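Local structure of adenylosuccinate lyase (Francisella tularensis subsp. tularensis SCHU S4, 4EEI) at residues V206-T211 with R216-K221; S289-N294 with R310-D315. The protein probably catalyses two fumarate-releasing steps of purine biosynthesis, splitting adenylosuccinate to AMP and cleaving the succinyl-aminoimidazole-carboxamide ribotide intermediate. All blocks are in the same frame, centred on the assembly; numbering follows the deposited sequence. Where two conformers were deposited one is given.

Overall arrangement
Contact 1 and contact 2 follow one another along the chain and lie on the same side of its centre, with their own centres 15 Å apart. They meet through helix 217-244, which opens in contact 1. In the same turn, next to Arg-218, Ile-219 sets CG2 3.2 Å from Tyr-312 OH of contact 2, and Ala-220 CB packs 3.7 Å from Ala-291 O. The two stand differently to the nucleotide. Contact 2 holds Arg-310, which binds AMP directly, on helix 304-333. Contact 1 touches no nucleotide, but the loop 206-211 leads directly into Gln-212, a pocket residue whose side chain is about 11 Å from that of Glu-207.

Contact 1: V206-T211 with R216-K221; sequences VEEVST and RDRIAK
Arg-218 NH2 is shared by two carboxylates, lying 2.9 Å from Glu-207 OE1, to which it donates a hydrogen bond, and 3.1 Å from Glu-208 OE1 in a second salt bridge. The pairing with Glu-207 is side-on and bidentate: NE of the same guanidinium turns to the other oxygen, OE2, at 2.6 Å. That bond uses the syn lone pair of OE2 but is bent (133°), with OE2 tilted 28° out of the guanidinium plane; the carboxylate and guanidinium planes are 43° apart. OE1 nevertheless lies in the guanidinium plane. The carboxylate is therefore twisted about its grip, and NE also makes a weak bond to OE1, 3.1 Å away. Such a salt-bridge network, two consecutive acids around one arginine, here ties the loop before helix 217-244 to the first turn of that helix, one of the long helices of the fumarase/aspartase-type bundle. Arg-218 spans the gap with a chain extended from CG to NE, while Glu-207 reaches it through a bend at chi2. Glu-208 comes in across the arginine, roughly at a right angle. Thr-177 OG1 bonds Glu-207 OE2 as well, and the carbonyl of Gly-175 takes NH1 of Arg-218, joining both partners to the loop that follows helix 151-173. Next to the arginine, Asp-217 forms salt bridges to Arg-163 and Arg-164 of the second subunit.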
loop_
_atom_site.group_PDB
_atom_site.type_symbol
_atom_site.label_atom_id
_atom_site.label_comp_id
_atom_site.label_asym_id
_atom_site.label_seq_id
_atom_site.Cartn_x
_atom_site.Cartn_y
_atom_site.Cartn_z
ATOM N N VAL B 206 5.449 -28.180 -14.425
ATOM C CA VAL B 206 4.828 -28.626 -13.184
ATOM C C VAL B 206 5.371 -27.818 -12.001
ATOM O O VAL B 206 6.578 -27.537 -11.925
ATOM C CB VAL B 206 5.122 -30.116 -12.968
ATOM C CG1 VAL B 206 4.643 -30.584 -11.606
ATOM C CG2 VAL B 206 4.489 -30.944 -14.085
ATOM N N GLU B 207 4.483 -27.432 -11.090
ATOM C CA GLU B 207 4.892 -26.720 -9.879
ATOM C C GLU B 207 5.805 -27.626 -9.043
ATOM O O GLU B 207 5.453 -28.782 -8.786
ATOM C CB GLU B 207 3.646 -26.313 -9.086
ATOM C CG GLU B 207 3.943 -25.473 -7.868
ATOM C CD GLU B 207 4.562 -24.153 -8.240
ATOM O OE1 GLU B 207 5.719 -23.889 -7.847
ATOM O OE2 GLU B 207 3.882 -23.375 -8.928
ATOM N N GLU B 208 6.955 -27.106 -8.625
ATOM C CA GLU B 208 7.947 -27.910 -7.919
ATOM C C GLU B 208 7.393 -28.470 -6.614
ATOM O O GLU B 208 7.409 -29.678 -6.389
ATOM C CB GLU B 208 9.204 -27.085 -7.636
ATOM C CG GLU B 208 10.168 -27.007 -8.806
ATOM C CD GLU B 208 9.816 -25.900 -9.776
ATOM O OE1 GLU B 208 8.882 -25.127 -9.481
ATOM O OE2 GLU B 208 10.472 -25.804 -10.833
ATOM N N VAL B 209 6.966 -27.578 -5.727
ATOM C CA VAL B 209 6.169 -27.969 -4.574
ATOM C C VAL B 209 4.804 -27.291 -4.602
ATOM O O VAL B 209 4.694 -26.086 -4.385
ATOM C CB VAL B 209 6.881 -27.625 -3.254
ATOM C CG1 VAL B 209 6.065 -28.111 -2.068
ATOM C CG2 VAL B 209 8.276 -28.229 -3.234
ATOM N N SER B 210 3.768 -28.076 -4.877
ATOM C CA SER B 210 2.397 -27.608 -4.745
ATOM C C SER B 210 1.787 -28.093 -3.437
ATOM O O SER B 210 2.249 -29.069 -2.852
ATOM C CB SER B 210 1.553 -28.085 -5.928
ATOM O OG SER B 210 1.548 -29.498 -6.008
ATOM N N THR B 211 0.747 -27.404 -2.983
ATOM C CA THR B 211 -0.035 -27.869 -1.850
ATOM C C THR B 211 -1.366 -28.421 -2.345
ATOM O O THR B 211 -1.419 -29.074 -3.384
ATOM C CB THR B 211 -0.275 -26.751 -0.817
ATOM O OG1 THR B 211 -0.784 -25.584 -1.473
ATOM C CG2 THR B 211 1.021 -26.402 -0.104
ATOM N N ARG B 216 1.021 -18.626 -4.215
ATOM C CA ARG B 216 0.551 -17.363 -4.780
ATOM C C ARG B 216 1.643 -16.356 -5.092
ATOM O O ARG B 216 1.346 -15.273 -5.611
ATOM C CB ARG B 216 -0.524 -16.739 -3.879
ATOM C CG ARG B 216 -1.927 -16.764 -4.497
ATOM C CD ARG B 216 -2.343 -18.183 -4.888
ATOM N NE ARG B 216 -3.563 -18.201 -5.706
ATOM C CZ ARG B 216 -4.052 -19.292 -6.287
ATOM N NH1 ARG B 216 -3.426 -20.455 -6.149
ATOM N NH2 ARG B 216 -5.164 -19.226 -7.001
ATOM N N ASP B 217 2.901 -16.699 -4.813
ATOM C CA ASP B 217 4.001 -15.771 -5.097
ATOM C C ASP B 217 4.303 -15.645 -6.591
ATOM O O ASP B 217 4.965 -14.689 -7.025
ATOM C CB ASP B 217 5.275 -16.138 -4.318
ATOM C CG ASP B 217 5.895 -17.455 -4.786
ATOM O OD1 ASP B 217 6.901 -17.426 -5.538
ATOM O OD2 ASP B 217 5.377 -18.515 -4.384
ATOM N N ARG B 218 3.830 -16.605 -7.382
ATOM C CA ARG B 218 4.001 -16.507 -8.830
ATOM C C ARG B 218 3.102 -15.402 -9.340
ATOM O O ARG B 218 3.543 -14.514 -10.073
ATOM C CB ARG B 218 3.672 -17.840 -9.515
ATOM C CG ARG B 218 4.524 -19.005 -9.008
ATOM C CD ARG B 218 4.420 -20.229 -9.916
ATOM N NE ARG B 218 5.376 -21.276 -9.524
ATOM C CZ ARG B 218 6.615 -21.371 -9.999
ATOM N NH1 ARG B 218 7.058 -20.485 -10.885
ATOM N NH2 ARG B 218 7.405 -22.359 -9.603
ATOM N N ILE B 219 1.837 -15.440 -8.936
ATOM C CA ILE B 219 0.922 -14.358 -9.279
ATOM C C ILE B 219 1.437 -13.031 -8.736
ATOM O O ILE B 219 1.398 -12.019 -9.432
ATOM C CB ILE B 219 -0.502 -14.622 -8.755
ATOM C CG1 ILE B 219 -1.184 -15.681 -9.626
ATOM C CG2 ILE B 219 -1.339 -13.330 -8.789
ATOM C CD1 ILE B 219 -2.488 -16.225 -9.046
ATOM N N ALA B 220 1.926 -13.034 -7.502
ATOM C CA ALA B 220 2.391 -11.793 -6.891
ATOM C C ALA B 220 3.584 -11.225 -7.650
ATOM O O ALA B 220 3.744 -10.007 -7.744
ATOM C CB ALA B 220 2.740 -12.007 -5.423
ATOM N N LYS B 221 4.433 -12.097 -8.180
ATOM C CA LYS B 221 5.591 -11.625 -8.920
ATOM C C LYS B 221 5.144 -10.884 -10.177
ATOM O O LYS B 221 5.645 -9.795 -10.475
ATOM C CB LYS B 221 6.518 -12.786 -9.294
ATOM C CG LYS B 221 7.635 -12.361 -10.260
ATOM C CD LYS B 221 8.711 -13.438 -10.405
ATOM C CE LYS B 221 9.799 -12.997 -11.384
ATOM N NZ LYS B 221 10.863 -14.041 -11.490
#

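Contact 2: S289-N294 with R310-D315; sequences SIALEN and RFYLPD. With AMP (adenosine monophosphate), chain O.
Ile-290 and Tyr-312 provide the apolar part of this helix-helix contact. The isoleucine lies over one face of the phenol ring, with CG2 3.8 Å from Tyr-312 CD2, and the two side chains run past each other in opposite directions. Leu-313 covers the opposite face, its CG offset toward the rim, so the ring is sandwiched. At the far end of the ring Ala-291 CB approaches Tyr-312 OH to 3.5 Å. This placement has a conformational price: chi1 of Tyr-312 is 95°, well past the nearest staggered value.

Polar contact between the helices passes through water. A single molecule, in the plane of the ring at its edge, lies 2.7 Å from Tyr-312 OH. It accepts a hydrogen bond of 2.9 Å from Asn-294 ND2, whose amide plane stands 43° from the ring. The other end of that amide, OD1, is taken by Arg-282 of the third subunit; together with the water on ND2, this is consistent with a defined amide orientation.

Ligand binding falls to Arg-310, two residues before the tyrosine. NE and NH2 both donate to O3P of AMP, which lies in the guanidinium plane; the NE bond is 2.9 Å and fairly straight at 155°. Asp-68 forms a salt bridge to the same NH2, which would hold the guanidinium in place beside the phosphate.

Helix 304-333 is kinked at Pro-314, and it meets the C-terminal end of helix 272-293 here. Helix 217-244 packs on both, through Ile-223 against Ala-291 and Tyr-312, while Leu-292 faces Leu-228 of the second subunit within the tetramer's helical bundle.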
loop_
_atom_site.group_PDB
_atom_site.type_symbol
_atom_site.label_atom_id
_atom_site.label_comp_id
_atom_site.label_asym_id
_atom_site.label_seq_id
_atom_site.Cartn_x
_atom_site.Cartn_y
_atom_site.Cartn_z
ATOM N N SER B 289 -0.351 -4.802 -3.250
ATOM C CA SER B 289 -0.510 -5.232 -1.862
ATOM C C SER B 289 -1.478 -6.410 -1.736
ATOM O O SER B 289 -1.271 -7.302 -0.918
ATOM C CB SER B 289 -0.991 -4.073 -0.995
ATOM O OG SER B 289 -2.279 -3.661 -1.400
ATOM N N ILE B 290 -2.539 -6.413 -2.537
ATOM C CA ILE B 290 -3.481 -7.533 -2.520
ATOM C C ILE B 290 -2.750 -8.829 -2.870
ATOM O O ILE B 290 -2.890 -9.847 -2.178
ATOM C CB ILE B 290 -4.650 -7.341 -3.519
ATOM C CG1 ILE B 290 -5.367 -6.015 -3.270
ATOM C CG2 ILE B 290 -5.638 -8.471 -3.382
ATOM C CD1 ILE B 290 -6.398 -5.646 -4.377
ATOM N N ALA B 291 -1.949 -8.779 -3.929
ATOM C CA ALA B 291 -1.234 -9.959 -4.398
ATOM C C ALA B 291 -0.267 -10.453 -3.344
ATOM O O ALA B 291 -0.145 -11.662 -3.133
ATOM C CB ALA B 291 -0.494 -9.658 -5.677
ATOM N N LEU B 292 0.429 -9.524 -2.688
ATOM C CA LEU B 292 1.422 -9.901 -1.672
ATOM C C LEU B 292 0.745 -10.538 -0.463
ATOM O O LEU B 292 1.226 -11.547 0.086
ATOM C CB LEU B 292 2.233 -8.676 -1.229
ATOM C CG LEU B 292 3.170 -8.083 -2.286
ATOM C CD1 LEU B 292 3.810 -6.802 -1.761
ATOM C CD2 LEU B 292 4.253 -9.104 -2.641
ATOM N N GLU B 293 -0.369 -9.945 -0.035
ATOM C CA GLU B 293 -1.128 -10.503 1.095
ATOM C C GLU B 293 -1.740 -11.869 0.769
ATOM O O GLU B 293 -1.815 -12.742 1.640
ATOM C CB GLU B 293 -2.204 -9.517 1.566
ATOM C CG GLU B 293 -1.615 -8.237 2.166
ATOM C CD GLU B 293 -2.658 -7.199 2.566
ATOM O OE1 GLU B 293 -3.771 -7.579 2.983
ATOM O OE2 GLU B 293 -2.347 -5.991 2.478
ATOM N N ASN B 294 -2.184 -12.054 -0.470
ATOM C CA ASN B 294 -2.731 -13.343 -0.908
ATOM C C ASN B 294 -1.739 -14.501 -0.835
ATOM O O ASN B 294 -2.140 -15.666 -0.923
ATOM C CB ASN B 294 -3.280 -13.252 -2.336
ATOM C CG ASN B 294 -4.670 -12.641 -2.399
ATOM O OD1 ASN B 294 -5.342 -12.473 -1.378
ATOM N ND2 ASN B 294 -5.121 -12.328 -3.615
ATOM N N ARG B 310 -10.894 -12.874 -7.860
ATOM C CA ARG B 310 -12.026 -12.711 -8.778
ATOM C C ARG B 310 -12.280 -11.251 -9.124
ATOM O O ARG B 310 -12.787 -10.949 -10.193
ATOM C CB ARG B 310 -13.306 -13.293 -8.168
ATOM C CG ARG B 310 -13.325 -14.814 -7.982
ATOM C CD ARG B 310 -14.692 -15.230 -7.434
ATOM N NE ARG B 310 -14.704 -16.587 -6.899
ATOM C CZ ARG B 310 -15.032 -17.672 -7.594
ATOM N NH1 ARG B 310 -15.381 -17.577 -8.870
ATOM N NH2 ARG B 310 -15.013 -18.861 -7.003
ATOM N N PHE B 311 -11.945 -10.347 -8.209
ATOM C CA PHE B 311 -12.073 -8.912 -8.475
ATOM C C PHE B 311 -10.849 -8.362 -9.193
ATOM O O PHE B 311 -10.961 -7.773 -10.264
ATOM C CB PHE B 311 -12.209 -8.125 -7.168
ATOM C CG PHE B 311 -13.596 -8.132 -6.581
ATOM C CD1 PHE B 311 -14.556 -7.238 -7.027
ATOM C CD2 PHE B 311 -13.920 -9.002 -5.554
ATOM C CE1 PHE B 311 -15.827 -7.235 -6.463
ATOM C CE2 PHE B 311 -15.179 -8.993 -4.980
ATOM C CZ PHE B 311 -16.131 -8.120 -5.438
ATOM N N TYR B 312 -9.677 -8.527 -8.591
ATOM C CA TYR B 312 -8.525 -7.749 -9.051
ATOM C C TYR B 312 -7.805 -8.292 -10.287
ATOM O O TYR B 312 -7.207 -7.518 -11.026
ATOM C CB TYR B 312 -7.544 -7.454 -7.901
ATOM C CG TYR B 312 -6.397 -8.428 -7.772
ATOM C CD1 TYR B 312 -5.220 -8.246 -8.489
ATOM C CD2 TYR B 312 -6.478 -9.513 -6.911
ATOM C CE1 TYR B 312 -4.161 -9.130 -8.360
ATOM C CE2 TYR B 312 -5.421 -10.408 -6.778
ATOM C CZ TYR B 312 -4.274 -10.209 -7.509
ATOM O OH TYR B 312 -3.222 -11.090 -7.386
ATOM N N LEU B 313 -7.833 -9.603 -10.514
ATOM C CA LEU B 313 -7.127 -10.138 -11.683
ATOM C C LEU B 313 -7.749 -9.709 -13.019
ATOM O O LEU B 313 -7.031 -9.230 -13.895
ATOM C CB LEU B 313 -6.964 -11.662 -11.616
ATOM C CG LEU B 313 -5.897 -12.169 -10.644
ATOM C CD1 LEU B 313 -5.838 -13.704 -10.670
ATOM C CD2 LEU B 313 -4.533 -11.573 -10.970
ATOM N N PRO B 314 -9.079 -9.867 -13.192
ATOM C CA PRO B 314 -9.622 -9.357 -14.457
ATOM C C PRO B 314 -9.465 -7.841 -14.575
ATOM O O PRO B 314 -9.308 -7.323 -15.693
ATOM C CB PRO B 314 -11.108 -9.734 -14.374
ATOM C CG PRO B 314 -11.143 -10.936 -13.469
ATOM C CD PRO B 314 -10.097 -10.611 -12.423
ATOM N N ASP B 315 -9.514 -7.127 -13.453
ATOM C CA ASP B 315 -9.349 -5.675 -13.518
ATOM C C ASP B 315 -7.913 -5.309 -13.843
ATOM O O ASP B 315 -7.664 -4.375 -14.586
ATOM C CB ASP B 315 -9.741 -4.997 -12.211
ATOM C CG ASP B 315 -11.237 -4.970 -11.994
ATOM O OD1 ASP B 315 -11.985 -5.310 -12.935
ATOM O OD2 ASP B 315 -11.664 -4.597 -10.882
HETATM P P AMP O . -15.476 -17.649 -3.078
HETATM O O1P AMP O . -16.680 -16.793 -3.371
HETATM O O2P AMP O . -14.913 -17.479 -1.691
HETATM O O3P AMP O . -14.439 -17.657 -4.173
HETATM O "O5'" AMP O . -16.053 -19.151 -3.085
HETATM C "C5'" AMP O . -15.169 -20.271 -3.071
HETATM C "C4'" AMP O . -15.908 -21.509 -3.563
HETATM O "O4'" AMP O . -15.034 -22.641 -3.553
HETATM C "C3'" AMP O . -17.084 -21.845 -2.660
HETATM O "O3'" AMP O . -18.231 -22.104 -3.471
HETATM C "C2'" AMP O . -16.681 -23.111 -1.938
HETATM O "O2'" AMP O . -17.800 -23.982 -1.764
HETATM C "C1'" AMP O . -15.647 -23.730 -2.861
HETATM N N9 AMP O . -14.646 -24.507 -2.092
HETATM C C8 AMP O . -14.759 -24.889 -0.809
HETATM N N7 AMP O . -13.669 -25.590 -0.411
HETATM C C5 AMP O . -12.834 -25.665 -1.462
HETATM C C6 AMP O . -11.506 -26.262 -1.728
HETATM N N6 AMP O . -10.839 -26.937 -0.763
HETATM N N1 AMP O . -10.987 -26.109 -2.965
HETATM C C2 AMP O . -11.642 -25.439 -3.932
HETATM N N3 AMP O . -12.848 -24.872 -3.760
HETATM C C4 AMP O . -13.484 -24.950 -2.568
HETATM O O HOH W 1 -3.427 -13.184 -5.765
#